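PDB 2YZC: uricase from Arthrobacter globiformis, which catalyses the oxidation of urate by molecular oxygen to 5-hydroxyisourate, releasing hydrogen peroxide, a step that leads on to allantoin. Local coordinates for residues Val44-Arg49 against Lys94-Gly99. Sequence-based numbering, arbitrary orientation.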
loop_
_atom_site.group_PDB
_atom_site.type_symbol
_atom_site.label_atom_id
_atom_site.label_comp_id
_atom_site.label_asym_id
_atom_site.label_seq_id
_atom_site.Cartn_x
_atom_site.Cartn_y
_atom_site.Cartn_z
ATOM N N VAL A 44 4.201 -18.252 -3.017
ATOM C CA VAL A 44 3.324 -19.396 -3.285
ATOM C C VAL A 44 2.066 -19.545 -2.431
ATOM O O VAL A 44 2.083 -19.331 -1.224
ATOM C CB VAL A 44 4.138 -20.713 -3.161
ATOM C CG1 VAL A 44 3.301 -21.910 -3.593
ATOM C CG2 VAL A 44 5.420 -20.607 -3.999
ATOM N N THR A 45 0.976 -19.936 -3.082
ATOM C CA THR A 45 -0.289 -20.150 -2.396
ATOM C C THR A 45 -0.804 -21.538 -2.765
ATOM O O THR A 45 -0.821 -21.911 -3.940
ATOM C CB THR A 45 -1.330 -19.093 -2.798
ATOM O OG1 THR A 45 -0.945 -17.816 -2.261
ATOM C CG2 THR A 45 -2.716 -19.475 -2.268
ATOM N N SER A 46 -1.224 -22.289 -1.752
ATOM C CA SER A 46 -1.735 -23.645 -1.937
ATOM C C SER A 46 -3.109 -23.802 -1.298
ATOM O O SER A 46 -3.295 -23.459 -0.132
ATOM C CB SER A 46 -0.766 -24.648 -1.297
ATOM O OG SER A 46 -1.327 -25.952 -1.202
ATOM N N GLN A 47 -4.074 -24.302 -2.064
ATOM C CA GLN A 47 -5.414 -24.532 -1.530
ATOM C C GLN A 47 -5.989 -25.836 -2.065
ATOM O O GLN A 47 -5.905 -26.131 -3.259
ATOM C CB GLN A 47 -6.346 -23.364 -1.848
ATOM C CG GLN A 47 -6.072 -22.139 -0.978
ATOM C CD GLN A 47 -7.020 -21.002 -1.262
ATOM O OE1 GLN A 47 -7.800 -20.595 -0.400
ATOM N NE2 GLN A 47 -6.964 -20.482 -2.478
ATOM N N LEU A 48 -6.576 -26.612 -1.163
ATOM C CA LEU A 48 -7.131 -27.903 -1.517
ATOM C C LEU A 48 -8.640 -27.893 -1.659
ATOM O O LEU A 48 -9.330 -27.081 -1.047
ATOM C CB LEU A 48 -6.738 -28.933 -0.460
ATOM C CG LEU A 48 -5.254 -28.971 -0.084
ATOM C CD1 LEU A 48 -5.022 -30.079 0.942
ATOM C CD2 LEU A 48 -4.409 -29.198 -1.327
ATOM N N ARG A 49 -9.131 -28.818 -2.475
ATOM C CA ARG A 49 -10.554 -28.984 -2.713
ATOM C C ARG A 49 -10.857 -30.469 -2.579
ATOM O O ARG A 49 -10.034 -31.316 -2.938
ATOM C CB ARG A 49 -10.922 -28.503 -4.114
ATOM C CG ARG A 49 -10.779 -27.005 -4.297
ATOM C CD ARG A 49 -10.857 -26.633 -5.761
ATOM N NE ARG A 49 -10.677 -25.200 -5.968
ATOM C CZ ARG A 49 -10.545 -24.628 -7.159
ATOM N NH1 ARG A 49 -10.567 -25.372 -8.257
ATOM N NH2 ARG A 49 -10.398 -23.313 -7.253
ATOM N N LYS A 94 -0.027 -32.335 -7.877
ATOM C CA LYS A 94 -0.127 -33.783 -8.010
ATOM C C LYS A 94 0.075 -34.460 -6.661
ATOM O O LYS A 94 -0.587 -35.450 -6.352
ATOM C CB LYS A 94 0.908 -34.304 -9.007
ATOM C CG LYS A 94 0.721 -33.793 -10.425
ATOM C CD LYS A 94 1.832 -34.312 -11.327
ATOM C CE LYS A 94 1.774 -33.685 -12.706
ATOM N NZ LYS A 94 2.932 -34.109 -13.549
ATOM N N HIS A 95 0.988 -33.919 -5.860
ATOM C CA HIS A 95 1.275 -34.474 -4.541
ATOM C C HIS A 95 0.043 -34.528 -3.647
ATOM O O HIS A 95 -0.293 -35.580 -3.098
ATOM C CB HIS A 95 2.344 -33.645 -3.827
ATOM C CG HIS A 95 2.444 -33.941 -2.364
ATOM N ND1 HIS A 95 2.951 -35.126 -1.876
ATOM C CD2 HIS A 95 2.052 -33.226 -1.282
ATOM C CE1 HIS A 95 2.865 -35.131 -0.557
ATOM N NE2 HIS A 95 2.324 -33.989 -0.172
ATOM N N PHE A 96 -0.621 -33.387 -3.483
ATOM C CA PHE A 96 -1.799 -33.332 -2.626
ATOM C C PHE A 96 -2.990 -34.115 -3.159
ATOM O O PHE A 96 -3.660 -34.814 -2.400
ATOM C CB PHE A 96 -2.204 -31.879 -2.373
ATOM C CG PHE A 96 -1.229 -31.130 -1.517
ATOM C CD1 PHE A 96 -1.028 -31.496 -0.191
ATOM C CD2 PHE A 96 -0.471 -30.094 -2.051
ATOM C CE1 PHE A 96 -0.076 -30.839 0.595
ATOM C CE2 PHE A 96 0.481 -29.430 -1.274
ATOM C CZ PHE A 96 0.678 -29.804 0.047
ATOM N N THR A 97 -3.256 -34.008 -4.455
ATOM C CA THR A 97 -4.390 -34.718 -5.035
ATOM C C THR A 97 -4.193 -36.233 -4.995
ATOM O O THR A 97 -5.120 -36.981 -4.674
ATOM C CB THR A 97 -4.639 -34.267 -6.487
ATOM O OG1 THR A 97 -3.465 -34.496 -7.271
ATOM C CG2 THR A 97 -4.976 -32.781 -6.530
ATOM N N GLU A 98 -2.983 -36.683 -5.305
ATOM C CA GLU A 98 -2.679 -38.107 -5.302
ATOM C C GLU A 98 -2.402 -38.656 -3.902
ATOM O O GLU A 98 -2.594 -39.842 -3.644
ATOM C CB GLU A 98 -1.472 -38.380 -6.203
ATOM C CG GLU A 98 -1.732 -38.148 -7.684
ATOM C CD GLU A 98 -0.451 -38.106 -8.500
ATOM O OE1 GLU A 98 0.406 -38.998 -8.315
ATOM O OE2 GLU A 98 -0.304 -37.182 -9.331
ATOM N N GLY A 99 -1.968 -37.792 -2.994
ATOM C CA GLY A 99 -1.646 -38.241 -1.650
ATOM C C GLY A 99 -2.796 -38.430 -0.678
ATOM O O GLY A 99 -2.649 -39.125 0.324
#
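Leu48 on the extended strand 44-49 and Phe96 on the helical turns 94-99 are the residues whose CA atoms lie nearest each other, 7.7 Å apart, a spacing that side chains alone must bridge. Both CB atoms are directed into the gap. Leu48 lays one methyl against the root of the aromatic side chain: CD2 is 3.6 Å from Phe96 CB and 3.7 Å from Phe96 CG, while the two side chains cross at about a right angle. That methyl meets the ring obliquely. In Leu48, chi1 of -49° sets CG anti to the carbonyl carbon, and CD2 is the branch that meets Phe96; a branched aliphatic suits this buried place because it offers an apolar methyl to the base of the aromatic side chain. Phe96, long and flat, spans the rest of the distance and carries its ring on toward Ser46, two residues back and therefore on the same side of the strand. Here Ser46 OG lies 3.9 Å from Phe96 CE2, a plain van der Waals contact. The hydroxyl's polar need is met by a hydrogen bond with Gln70 OE1, and a side chain as small as serine lets the ring come close. Within the helix, the neighbouring His95 turns the CD2 edge of its imidazole onto one face of the Phe96 ring, CD2 standing 3.6 Å above the centre of that ring. This side-chain packing joins helix 85-99 to the antiparallel sheet, in which strand 38-50 runs between strands 13-31 and 103-117. Helix 67-78 supplies Gln70 and Thr73 against Phe96, and Trp108 of strand 103-117 touches both Ser46 and Leu48. Ser46 pairs through its backbone with Lys22 of strand 13-31, which lines the allantoate pocket and probably belongs to the charge relay.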